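Local coordinates for putative cell adhesion protein (Bacteroides uniformis, PDB 4K4K), which probably serves as a component of the fimbrial tip, part of the surface filaments through which the bacterium adheres and forms biofilms, at residues Gly11-Leu15 and Thr74-Pro78; Asn100-Val106 and Thr172-Val178; Ile167-Gln171 and Ala214-Leu218; Ala229-Asp233 and Ile255-Val260; Ser236-Ser240 and Ser263-Glu267. One frame throughout, in Å; residues are numbered along the deposited sequence.

Contact 1. Residues Gly11-Leu15 and Thr74-Pro78; sequences GRVAL and TIYFP
Ala14 and Tyr76 form an isolated beta bridge, joining the N-terminal loop ahead of strand 16-18 to the loop between strands 68-69 and 84-90. Two backbone hydrogen bonds flank the pair: Phe77 N donates to Val13 O (2.8 Å), and Leu15 N to Ile75 O (2.8 Å). One water carries the link a step further, accepting from Val13 N and donating to Phe77 O. The guanidinium of Arg12 lies flat on one face of the Tyr76 ring, with the planes 25° apart, in a cation-pi stack that puts Arg12 CZ 4.2 Å from the ring centroid. NH1 of Arg12 makes the nearest approach to the ring at CE2 of Tyr76 (3.6 Å), because a bend in the arginine chain (chi3 -60°) folds the group over the phenol. The other face of the ring takes Thr74 CG2 from its own segment. With an alanine in place of Tyr76, the guanidinium of Arg12 would probably lose its resting surface and be free to turn. Leu15 forks between two partners: CD2 lies alongside Ile75 CD1 (4.1 Å), while CD1 meets Phe77 CE2 (4.2 Å). The ring of Phe77 also receives Val13 O in plane at its edge. Leu15, Ile75 and Phe77 all rest on Phe86 of strand 84-90. Such a bridge pins the N-terminal segment to the strands of a fimbrillin-like beta domain.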
# COMPACT_ATOMS: atom_id res chain seq x y z
N GLY A 11 -20.68 -27.77 -16.28
CA GLY A 11 -19.85 -28.51 -15.34
C GLY A 11 -18.53 -27.92 -14.89
O GLY A 11 -17.89 -28.46 -13.97
N ARG A 12 -18.06 -26.87 -15.57
CA ARG A 12 -16.77 -26.27 -15.22
C ARG A 12 -16.90 -25.49 -13.91
O ARG A 12 -17.94 -24.88 -13.66
CB ARG A 12 -16.26 -25.39 -16.37
CG ARG A 12 -16.05 -26.18 -17.68
CD ARG A 12 -15.49 -25.30 -18.79
NE ARG A 12 -16.40 -24.20 -19.09
CZ ARG A 12 -16.03 -23.01 -19.55
NH1 ARG A 12 -14.74 -22.75 -19.79
NH2 ARG A 12 -16.93 -22.06 -19.78
N VAL A 13 -15.88 -25.54 -13.04
CA VAL A 13 -15.97 -24.89 -11.75
C VAL A 13 -15.03 -23.71 -11.72
O VAL A 13 -13.82 -23.88 -11.79
CB VAL A 13 -15.70 -25.89 -10.58
CG1 VAL A 13 -15.79 -25.17 -9.23
CG2 VAL A 13 -16.68 -27.07 -10.61
N ALA A 14 -15.62 -22.50 -11.64
CA ALA A 14 -14.86 -21.28 -11.61
C ALA A 14 -14.38 -20.96 -10.20
O ALA A 14 -15.05 -21.28 -9.21
CB ALA A 14 -15.74 -20.15 -12.12
N LEU A 15 -13.28 -20.24 -10.12
CA LEU A 15 -12.79 -19.72 -8.85
C LEU A 15 -13.84 -18.78 -8.22
O LEU A 15 -14.41 -17.93 -8.92
CB LEU A 15 -11.49 -18.94 -9.11
CG LEU A 15 -10.94 -18.10 -7.94
CD1 LEU A 15 -10.46 -19.01 -6.80
CD2 LEU A 15 -9.81 -17.21 -8.43
N THR A 74 -11.72 -15.53 -16.47
CA THR A 74 -12.16 -16.50 -15.46
C THR A 74 -11.16 -17.67 -15.30
O THR A 74 -10.74 -18.31 -16.28
CB THR A 74 -13.58 -17.04 -15.76
OG1 THR A 74 -14.48 -15.96 -15.89
CG2 THR A 74 -14.10 -17.95 -14.66
N ILE A 75 -10.78 -17.92 -14.05
CA ILE A 75 -9.95 -19.05 -13.68
C ILE A 75 -10.86 -20.22 -13.36
O ILE A 75 -11.78 -20.07 -12.53
CB ILE A 75 -9.03 -18.72 -12.49
CG1 ILE A 75 -7.94 -17.69 -12.87
CG2 ILE A 75 -8.38 -20.04 -11.94
CD1 ILE A 75 -7.28 -17.04 -11.61
N TYR A 76 -10.62 -21.36 -14.00
CA TYR A 76 -11.37 -22.60 -13.74
C TYR A 76 -10.50 -23.62 -13.10
O TYR A 76 -9.35 -23.79 -13.50
CB TYR A 76 -11.95 -23.20 -15.04
CG TYR A 76 -12.99 -22.32 -15.67
CD1 TYR A 76 -14.32 -22.36 -15.26
CD2 TYR A 76 -12.64 -21.40 -16.67
CE1 TYR A 76 -15.29 -21.52 -15.83
CE2 TYR A 76 -13.59 -20.55 -17.23
CZ TYR A 76 -14.91 -20.63 -16.82
OH TYR A 76 -15.83 -19.78 -17.40
N PHE A 77 -11.06 -24.34 -12.11
CA PHE A 77 -10.30 -25.41 -11.45
C PHE A 77 -10.08 -26.59 -12.39
O PHE A 77 -10.94 -26.83 -13.25
CB PHE A 77 -11.04 -25.87 -10.20
CG PHE A 77 -10.76 -24.95 -9.04
CD1 PHE A 77 -9.69 -25.19 -8.19
CD2 PHE A 77 -11.59 -23.86 -8.78
CE1 PHE A 77 -9.44 -24.35 -7.09
CE2 PHE A 77 -11.32 -23.00 -7.71
CZ PHE A 77 -10.25 -23.26 -6.87
N PRO A 78 -8.95 -27.33 -12.23
CA PRO A 78 -8.74 -28.55 -13.06
C PRO A 78 -9.92 -29.52 -12.93
O PRO A 78 -10.38 -29.83 -11.82
CB PRO A 78 -7.46 -29.16 -12.48
CG PRO A 78 -6.74 -28.01 -11.82
CD PRO A 78 -7.84 -27.13 -11.27
O HOH W 1 -13.64 -27.19 -13.73

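Contact 2. Residues Asn100-Val106 and Thr172-Val178; sequences NVYTVDV and TAATYNV
Residues Val101-Asp105 and Ala173-Asn177 pair as antiparallel strands, their axes 4.6 Å apart at closest approach and 158° between directions. Hydrogen-bonded pairs fall at Tyr102-Tyr176 and Val104-Ala174; the shortest of their bonds runs from Val104 N to Ala174 O (2.7 Å). Further bonds close the ends, Val178 N to Asn100 O and Val106 N to Thr172 O. Asn100 and Val101 also form a G1 beta bulge, but with the chain just before them and not with strand 164-177. On the buried face Val104 CB meets Ala174 CB (3.9 Å), and Tyr102 CB packs on Val178 CG1 (3.8 Å) while also touching the edge of the Tyr176 ring. Tyr102 CG stands anti to its backbone N (chi1 -176°), which carries the phenol off to Arg93 for a cation-pi contact. On the other face Val101 divides its methyls: CG1 meets Thr175 CB (3.9 Å), and CG2 lies across the amide of Asn177 at ND2 (4.0 Å). The amide's OD1 accepts from the backbone N of Val179 and Thr180. Strand 101-105 thus borders strand 164-177, whose Ala173 and Thr175 bond to Thr187 and Thr185, while Val104 and Val106 pack on Leu141 of strand 132-150.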
# COMPACT_ATOMS: atom_id res chain seq x y z
N ASN A 100 6.81 -11.78 -13.87
CA ASN A 100 5.75 -11.46 -12.90
C ASN A 100 6.23 -10.46 -11.83
O ASN A 100 5.96 -10.63 -10.63
CB ASN A 100 5.26 -12.76 -12.26
CG ASN A 100 4.64 -13.64 -13.33
OD1 ASN A 100 3.88 -13.15 -14.17
ND2 ASN A 100 5.04 -14.90 -13.39
N VAL A 101 6.86 -9.36 -12.29
CA VAL A 101 7.42 -8.37 -11.37
C VAL A 101 6.66 -7.05 -11.46
O VAL A 101 6.51 -6.48 -12.55
CB VAL A 101 8.94 -8.17 -11.61
CG1 VAL A 101 9.52 -7.04 -10.75
CG2 VAL A 101 9.71 -9.49 -11.39
N TYR A 102 6.23 -6.57 -10.30
CA TYR A 102 5.56 -5.29 -10.10
C TYR A 102 6.64 -4.26 -9.77
O TYR A 102 7.42 -4.47 -8.82
CB TYR A 102 4.53 -5.42 -8.98
CG TYR A 102 3.72 -4.17 -8.75
CD1 TYR A 102 4.25 -3.09 -8.05
CD2 TYR A 102 2.40 -4.07 -9.21
CE1 TYR A 102 3.50 -1.94 -7.81
CE2 TYR A 102 1.64 -2.92 -8.96
CZ TYR A 102 2.19 -1.86 -8.25
OH TYR A 102 1.47 -0.71 -7.94
N THR A 103 6.72 -3.18 -10.56
CA THR A 103 7.72 -2.12 -10.35
C THR A 103 7.04 -0.99 -9.58
O THR A 103 5.99 -0.51 -10.00
CB THR A 103 8.35 -1.66 -11.68
OG1 THR A 103 7.30 -1.31 -12.58
CG2 THR A 103 9.21 -2.75 -12.33
N VAL A 104 7.59 -0.66 -8.40
CA VAL A 104 7.08 0.37 -7.50
C VAL A 104 7.75 1.70 -7.81
O VAL A 104 8.98 1.74 -7.86
CB VAL A 104 7.34 -0.01 -6.00
CG1 VAL A 104 6.91 1.09 -5.04
CG2 VAL A 104 6.69 -1.34 -5.60
N ASP A 105 6.98 2.78 -7.87
CA ASP A 105 7.49 4.15 -7.97
C ASP A 105 6.62 5.01 -7.05
O ASP A 105 5.42 5.09 -7.26
CB ASP A 105 7.51 4.67 -9.43
CG ASP A 105 8.08 6.08 -9.60
OD1 ASP A 105 8.45 6.71 -8.57
OD2 ASP A 105 8.12 6.57 -10.75
N VAL A 106 7.20 5.50 -5.94
CA VAL A 106 6.43 6.29 -4.96
C VAL A 106 6.72 7.81 -5.15
O VAL A 106 6.36 8.59 -4.26
CB VAL A 106 6.62 5.83 -3.48
CG1 VAL A 106 6.05 4.41 -3.25
CG2 VAL A 106 8.09 5.91 -3.05
N THR A 172 12.87 5.89 -4.05
CA THR A 172 11.52 5.94 -4.63
C THR A 172 11.19 4.73 -5.52
O THR A 172 10.01 4.57 -5.88
CB THR A 172 11.34 7.24 -5.44
OG1 THR A 172 12.31 7.27 -6.49
CG2 THR A 172 11.40 8.51 -4.56
N ALA A 173 12.18 3.87 -5.83
CA ALA A 173 11.95 2.69 -6.69
C ALA A 173 12.13 1.36 -5.94
O ALA A 173 13.09 1.18 -5.20
CB ALA A 173 12.91 2.74 -7.88
N ALA A 174 11.23 0.43 -6.19
CA ALA A 174 11.32 -0.91 -5.61
C ALA A 174 10.68 -1.93 -6.56
O ALA A 174 10.03 -1.54 -7.51
CB ALA A 174 10.65 -0.96 -4.22
N THR A 175 10.91 -3.22 -6.31
CA THR A 175 10.33 -4.32 -7.07
C THR A 175 9.67 -5.29 -6.13
O THR A 175 10.01 -5.37 -4.95
CB THR A 175 11.38 -5.05 -7.94
OG1 THR A 175 12.35 -5.69 -7.09
CG2 THR A 175 12.09 -4.11 -8.96
N TYR A 176 8.77 -6.07 -6.68
CA TYR A 176 8.03 -7.09 -5.94
C TYR A 176 7.62 -8.16 -6.91
O TYR A 176 6.98 -7.86 -7.91
CB TYR A 176 6.81 -6.45 -5.26
CG TYR A 176 5.86 -7.43 -4.63
CD1 TYR A 176 6.21 -8.11 -3.46
CD2 TYR A 176 4.59 -7.65 -5.16
CE1 TYR A 176 5.34 -9.03 -2.87
CE2 TYR A 176 3.71 -8.57 -4.59
CZ TYR A 176 4.09 -9.26 -3.44
OH TYR A 176 3.22 -10.15 -2.87
N ASN A 177 7.98 -9.41 -6.61
CA ASN A 177 7.53 -10.51 -7.46
C ASN A 177 6.14 -10.95 -6.95
O ASN A 177 6.00 -11.41 -5.82
CB ASN A 177 8.55 -11.65 -7.48
CG ASN A 177 8.15 -12.72 -8.47
OD1 ASN A 177 7.06 -13.30 -8.39
ND2 ASN A 177 8.97 -12.93 -9.49
N VAL A 178 5.11 -10.76 -7.78
CA VAL A 178 3.71 -11.00 -7.36
C VAL A 178 3.39 -12.50 -7.14
O VAL A 178 2.43 -12.82 -6.44
CB VAL A 178 2.69 -10.34 -8.33
CG1 VAL A 178 2.98 -8.83 -8.51
CG2 VAL A 178 2.65 -11.06 -9.69
O HOH W 2 11.78 6.41 -9.02

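Contact 3. Residues Ile167-Gln171 and Ala214-Leu218; sequences ISNQQ and AGMAL
The amide of Asn169 meets the backbone of Gly215 edge-on: ND2 donates to Gly215 O (2.8 Å), and that oxygen lies only 5° out of the amide plane. Relative to the carbonyl plane of Gly215 the donor is tilted by 35°, so the two flat groups are not coplanar. Gly215 itself has a positive phi, at which a side chain would collide with the carbonyl oxygen of Ala214, so glycine suits the site. Just before Asn169, Ser168 holds Ala217 at both ends of its backbone: Ser168 N donates to Ala217 O (3.0 Å), and Ala217 N donates to Ser168 OG (2.9 Å). The hydroxyl can do this because chi1 of 70° leans it back beside the main chain, where it takes the N-H just as the chain turns its corner at Asn169. Met216, present as selenomethionine, runs out extended beyond CG; its CG passes Ser168 O (3.5 Å) and its CE comes up to Asn169 O (3.9 Å). Ile167 and Leu218 form a non-hydrogen-bonded antiparallel pair, where the leucine's CD2 branch touches Ile167 CB (3.8 Å). Both residues face inward onto strand 132-150, Ile167 against Leu144 and Leu218 against Ile146. The contact therefore lies where strand 217-222 pairs with strand 164-177; beyond these, Ile167 bonds through its backbone to Ile194 of strand 192-199, and Leu218 to Trp232 of strand 228-233.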
# COMPACT_ATOMS: atom_id res chain seq x y z
N ILE A 167 9.03 14.81 3.09
CA ILE A 167 10.00 13.95 3.78
C ILE A 167 11.23 13.85 2.87
O ILE A 167 11.09 13.68 1.66
CB ILE A 167 9.41 12.57 4.19
CG1 ILE A 167 10.41 11.77 5.06
CG2 ILE A 167 8.87 11.75 2.99
CD1 ILE A 167 9.84 10.43 5.70
N SER A 168 12.42 13.98 3.46
CA SER A 168 13.68 14.00 2.73
C SER A 168 14.33 12.62 2.60
O SER A 168 14.01 11.68 3.31
CB SER A 168 14.67 14.94 3.42
OG SER A 168 15.09 14.37 4.66
N ASN A 169 15.31 12.57 1.68
CA ASN A 169 16.23 11.48 1.37
C ASN A 169 15.50 10.13 1.28
O ASN A 169 15.79 9.16 1.98
CB ASN A 169 17.37 11.45 2.37
CG ASN A 169 18.11 12.79 2.36
OD1 ASN A 169 18.48 13.33 1.31
ND2 ASN A 169 18.19 13.42 3.52
N GLN A 170 14.54 10.11 0.38
CA GLN A 170 13.76 8.91 0.13
C GLN A 170 14.23 8.17 -1.08
O GLN A 170 14.47 8.78 -2.13
CB GLN A 170 12.27 9.26 -0.09
CG GLN A 170 11.58 9.91 1.10
CD GLN A 170 11.56 9.00 2.30
OE1 GLN A 170 12.22 9.26 3.31
NE2 GLN A 170 10.84 7.89 2.20
N GLN A 171 14.26 6.84 -0.98
CA GLN A 171 14.41 5.96 -2.13
C GLN A 171 13.01 5.91 -2.72
O GLN A 171 12.04 5.93 -1.96
CB GLN A 171 14.94 4.57 -1.72
CG GLN A 171 16.41 4.57 -1.32
CD GLN A 171 17.37 4.94 -2.43
OE1 GLN A 171 17.09 4.75 -3.63
NE2 GLN A 171 18.50 5.51 -2.07
N ALA A 214 17.63 7.21 9.44
CA ALA A 214 18.69 8.21 9.64
C ALA A 214 18.86 9.06 8.38
O ALA A 214 18.84 8.55 7.26
CB ALA A 214 20.01 7.53 10.00
N GLY A 215 18.97 10.37 8.59
CA GLY A 215 19.08 11.32 7.49
C GLY A 215 17.74 11.80 6.97
O GLY A 215 17.69 12.73 6.17
N MSE A 216 16.63 11.15 7.39
CA MSE A 216 15.30 11.56 6.93
C MSE A 216 14.71 12.60 7.85
O MSE A 216 14.71 12.44 9.07
CB MSE A 216 14.32 10.38 6.85
CG MSE A 216 14.72 9.32 5.86
SE MSE A 216 13.51 7.81 6.04
CE MSE A 216 14.36 6.68 4.67
N ALA A 217 14.17 13.64 7.26
CA ALA A 217 13.53 14.70 8.02
C ALA A 217 12.19 15.07 7.41
O ALA A 217 12.02 15.03 6.19
CB ALA A 217 14.43 15.93 8.09
N LEU A 218 11.24 15.44 8.27
CA LEU A 218 9.97 16.02 7.85
C LEU A 218 10.16 17.53 7.80
O LEU A 218 10.69 18.10 8.76
CB LEU A 218 8.81 15.67 8.80
CG LEU A 218 8.37 14.23 8.93
CD1 LEU A 218 7.17 14.14 9.86
CD2 LEU A 218 8.00 13.62 7.56

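Contact 4. Residues Ala229-Asp233 and Ile255-Val260; sequences AFHWD and ISKAGV
Phe230 points from strand 228-233 at the tip of the beta hairpin made by strands 247-256 and 259-268, and its ring is the centre of the contact. No hydrogen bond crosses between the segments. Over one face of the phenyl sits Ile255 CG2, 4.2 Å from the centroid and 24° off the ring normal, a CH-pi contact displaced toward the rim at CE2. Val260 crosses Phe230 obliquely from nearer the strand, where Val260 CG1 touches Phe230 CB (3.6 Å). The far end of the ring reaches the turn: Phe230 CE1 comes to Ser256 O (3.5 Å) and to Gly259 CA (3.8 Å), while Lys257 O lies near the ring plane at its edge. With chi1 at -63°, Phe230 CG swings opposite the carbonyl carbon, which aims the phenyl at the hairpin turn. Were the phenyl cut back to an alanine, a gap would probably open beside the turn, and Ile255 and Val260 would lose the surface they share. Val260 spreads its methyls between two aromatic residues, since Val260 CG2 meets Trp232 CB (3.8 Å). Trp232 goes on to meet the ring of Tyr251 within the hairpin, and Phe230 also touches Val222 of strand 217-222. The hairpin closes through a type I turn from Ser256 to Gly259, in which Gly259 O accepts from Ser256 N and from Ser256 OG (2.9 Å), the two donors arriving from opposite faces of its carbonyl plane.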
# COMPACT_ATOMS: atom_id res chain seq x y z
N ALA A 229 10.10 27.44 7.39
CA ALA A 229 10.19 25.99 7.36
C ALA A 229 10.80 25.44 8.64
O ALA A 229 11.86 25.89 9.07
CB ALA A 229 11.00 25.53 6.16
N PHE A 230 10.10 24.48 9.25
CA PHE A 230 10.51 23.72 10.44
C PHE A 230 10.93 22.35 9.98
O PHE A 230 10.26 21.79 9.11
CB PHE A 230 9.35 23.60 11.43
CG PHE A 230 8.84 24.88 12.02
CD1 PHE A 230 9.37 25.38 13.19
CD2 PHE A 230 7.78 25.55 11.43
CE1 PHE A 230 8.90 26.57 13.74
CE2 PHE A 230 7.30 26.74 11.99
CZ PHE A 230 7.86 27.23 13.14
N HIS A 231 12.03 21.81 10.54
CA HIS A 231 12.56 20.49 10.19
C HIS A 231 12.59 19.61 11.42
O HIS A 231 12.92 20.08 12.51
CB HIS A 231 13.97 20.60 9.57
CG HIS A 231 14.07 21.64 8.50
ND1 HIS A 231 13.75 21.35 7.18
CD2 HIS A 231 14.39 22.96 8.59
CE1 HIS A 231 13.92 22.49 6.51
NE2 HIS A 231 14.29 23.48 7.32
N TRP A 232 12.22 18.33 11.26
CA TRP A 232 12.21 17.39 12.38
C TRP A 232 12.79 16.06 11.91
O TRP A 232 12.38 15.55 10.87
CB TRP A 232 10.80 17.24 12.96
CG TRP A 232 10.70 16.17 14.01
CD1 TRP A 232 11.06 16.26 15.33
CD2 TRP A 232 10.25 14.83 13.81
NE1 TRP A 232 10.85 15.06 15.96
CE2 TRP A 232 10.36 14.16 15.05
CE3 TRP A 232 9.76 14.12 12.69
CZ2 TRP A 232 9.97 12.82 15.21
CZ3 TRP A 232 9.36 12.80 12.86
CH2 TRP A 232 9.47 12.16 14.10
N ASP A 233 13.76 15.52 12.67
CA ASP A 233 14.41 14.26 12.30
C ASP A 233 13.54 13.05 12.64
O ASP A 233 13.23 12.79 13.81
CB ASP A 233 15.81 14.14 12.95
CG ASP A 233 16.94 14.65 12.06
OD1 ASP A 233 16.89 14.41 10.82
OD2 ASP A 233 17.90 15.25 12.60
N ILE A 255 3.11 22.42 16.56
CA ILE A 255 3.96 23.51 16.09
C ILE A 255 3.83 24.74 16.98
O ILE A 255 2.73 25.21 17.29
CB ILE A 255 3.67 23.84 14.60
CG1 ILE A 255 3.77 22.56 13.71
CG2 ILE A 255 4.57 24.99 14.09
CD1 ILE A 255 3.47 22.80 12.19
N SER A 256 5.00 25.29 17.36
CA SER A 256 5.13 26.51 18.14
C SER A 256 6.12 27.44 17.40
O SER A 256 6.81 26.98 16.50
CB SER A 256 5.60 26.17 19.55
OG SER A 256 7.01 26.04 19.64
N LYS A 257 6.18 28.72 17.77
CA LYS A 257 7.15 29.63 17.16
C LYS A 257 8.58 29.18 17.49
O LYS A 257 9.48 29.33 16.68
CB LYS A 257 6.91 31.07 17.62
CG LYS A 257 5.77 31.76 16.90
CD LYS A 257 5.63 33.21 17.37
CE LYS A 257 4.63 34.00 16.56
NZ LYS A 257 4.62 35.44 16.96
N ALA A 258 8.77 28.56 18.67
CA ALA A 258 10.06 28.06 19.13
C ALA A 258 10.49 26.77 18.41
O ALA A 258 11.66 26.41 18.47
CB ALA A 258 10.01 27.83 20.63
N GLY A 259 9.55 26.09 17.75
CA GLY A 259 9.83 24.85 17.04
C GLY A 259 8.73 23.82 17.11
O GLY A 259 7.63 24.09 17.61
N VAL A 260 9.02 22.61 16.60
CA VAL A 260 8.03 21.54 16.56
C VAL A 260 8.35 20.45 17.57
O VAL A 260 9.51 20.26 17.94
CB VAL A 260 7.83 20.93 15.14
CG1 VAL A 260 7.47 21.99 14.10
CG2 VAL A 260 9.05 20.14 14.69

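Contact 5. Residues Ser236-Ser240 and Ser263-Glu267; sequences SAAQS and SSKVE
Ser264 makes the first touch as residues 263-267 of strand 259-268 run past the loop of Ser236-Ser240, and its hydroxyl is the one polar link between them. Gln239 N donates to Ser264 OG in a weak hydrogen bond, long at 3.4 Å though fairly straight, with 154° at the hydrogen. Chi1 of 69° tucks OG in over the serine's own backbone, and there Ser264 OG also meets Ala237 CB (3.7 Å) and Gln239 CB (3.4 Å). The carbonyl of the same residue is covered by the glutamine chain, whose CG lies 3.4 Å from Ser264 O. Lys265 turns its own side chain away from the loop, but its backbone continues the contact: Gln239 CG comes to Lys265 CA at 3.8 Å. The glutamine chain is bent at chi2 (-45°), and of its two amide heteroatoms OE1, not NE2, is the nearer to Val266. Val266 points at the loop again, and its CG1 methyl touches Gln239 OE1 (3.8 Å). So Ser264 and Val266 face the loop while Lys265 between them faces the other way, in a contact that stays at the protein surface. On its paired edge the strand bonds through Ser263 and Lys265 to Thr252 and Leu250 of strand 247-256, and the loop is tied to that same strand by Ser240 OG, hydrogen-bonded to Tyr251 OH.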
# COMPACT_ATOMS: atom_id res chain seq x y z
N SER A 236 14.55 10.62 15.34
CA SER A 236 14.47 11.03 16.75
C SER A 236 13.20 10.47 17.43
O SER A 236 13.14 10.45 18.66
CB SER A 236 14.56 12.54 16.89
OG SER A 236 13.34 13.18 16.52
N ALA A 237 12.21 9.97 16.64
CA ALA A 237 10.99 9.39 17.21
C ALA A 237 11.27 8.00 17.75
O ALA A 237 12.06 7.25 17.16
CB ALA A 237 9.88 9.33 16.17
N ALA A 238 10.61 7.66 18.87
CA ALA A 238 10.77 6.36 19.53
C ALA A 238 10.26 5.23 18.66
O ALA A 238 10.90 4.18 18.59
CB ALA A 238 10.04 6.35 20.86
N GLN A 239 9.13 5.45 17.95
CA GLN A 239 8.49 4.41 17.16
C GLN A 239 9.01 4.28 15.72
O GLN A 239 8.55 3.37 15.01
CB GLN A 239 6.96 4.62 17.12
CG GLN A 239 6.24 4.62 18.46
CD GLN A 239 6.66 3.53 19.40
OE1 GLN A 239 6.66 2.34 19.07
NE2 GLN A 239 7.03 3.91 20.61
N SER A 240 9.95 5.15 15.26
CA SER A 240 10.39 5.05 13.87
C SER A 240 11.91 5.18 13.65
O SER A 240 12.36 6.04 12.90
CB SER A 240 9.65 6.07 13.00
OG SER A 240 9.98 7.42 13.30
N SER A 263 4.83 13.40 18.65
CA SER A 263 4.49 12.17 19.34
C SER A 263 4.29 11.15 18.24
O SER A 263 3.75 11.50 17.19
CB SER A 263 3.26 12.32 20.23
OG SER A 263 2.05 12.50 19.52
N SER A 264 4.78 9.92 18.45
CA SER A 264 4.67 8.94 17.39
C SER A 264 4.05 7.64 17.87
O SER A 264 4.17 7.28 19.04
CB SER A 264 6.05 8.65 16.81
OG SER A 264 6.84 7.96 17.76
N LYS A 265 3.39 6.95 16.94
CA LYS A 265 2.78 5.63 17.17
C LYS A 265 2.99 4.82 15.92
O LYS A 265 2.97 5.39 14.83
CB LYS A 265 1.27 5.75 17.46
CG LYS A 265 0.91 6.28 18.84
CD LYS A 265 -0.57 6.69 18.94
CE LYS A 265 -1.52 5.55 19.22
NZ LYS A 265 -2.94 6.00 19.26
N VAL A 266 3.19 3.50 16.08
CA VAL A 266 3.29 2.61 14.93
C VAL A 266 2.20 1.57 15.12
O VAL A 266 1.97 1.12 16.26
CB VAL A 266 4.70 2.01 14.66
CG1 VAL A 266 5.18 1.12 15.81
CG2 VAL A 266 4.75 1.25 13.34
N GLU A 267 1.52 1.21 14.03
CA GLU A 267 0.41 0.25 14.04
C GLU A 267 0.52 -0.65 12.83
O GLU A 267 1.10 -0.22 11.82
CB GLU A 267 -0.93 1.01 13.98
CG GLU A 267 -1.30 1.81 15.22
CD GLU A 267 -2.57 2.64 15.14
OE1 GLU A 267 -3.28 2.56 14.11
OE2 GLU A 267 -2.83 3.42 16.08

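Contact 1 lies at one end of the elongated all-beta chain and contacts 3, 4 and 5 beyond its centre; the centres of contacts 1 and 4 are about 59 Å apart. Contact 2 sits between, about 12 Å from the chain's centre, and contacts 2 and 3 share strand 164-177, which carries the chain from one to the other. Contact 3 joins contact 4 through neighbouring strands 217-222 and 228-233, their centres about 16 Å apart. Contacts 4 and 5 alternate along the sequence, share strand 259-268 and touch where Trp232 meets Ala237. Contact 1 closes before all the others open, whereas contacts 2 and 3 interleave, stitching sequence-distant strands into one long body.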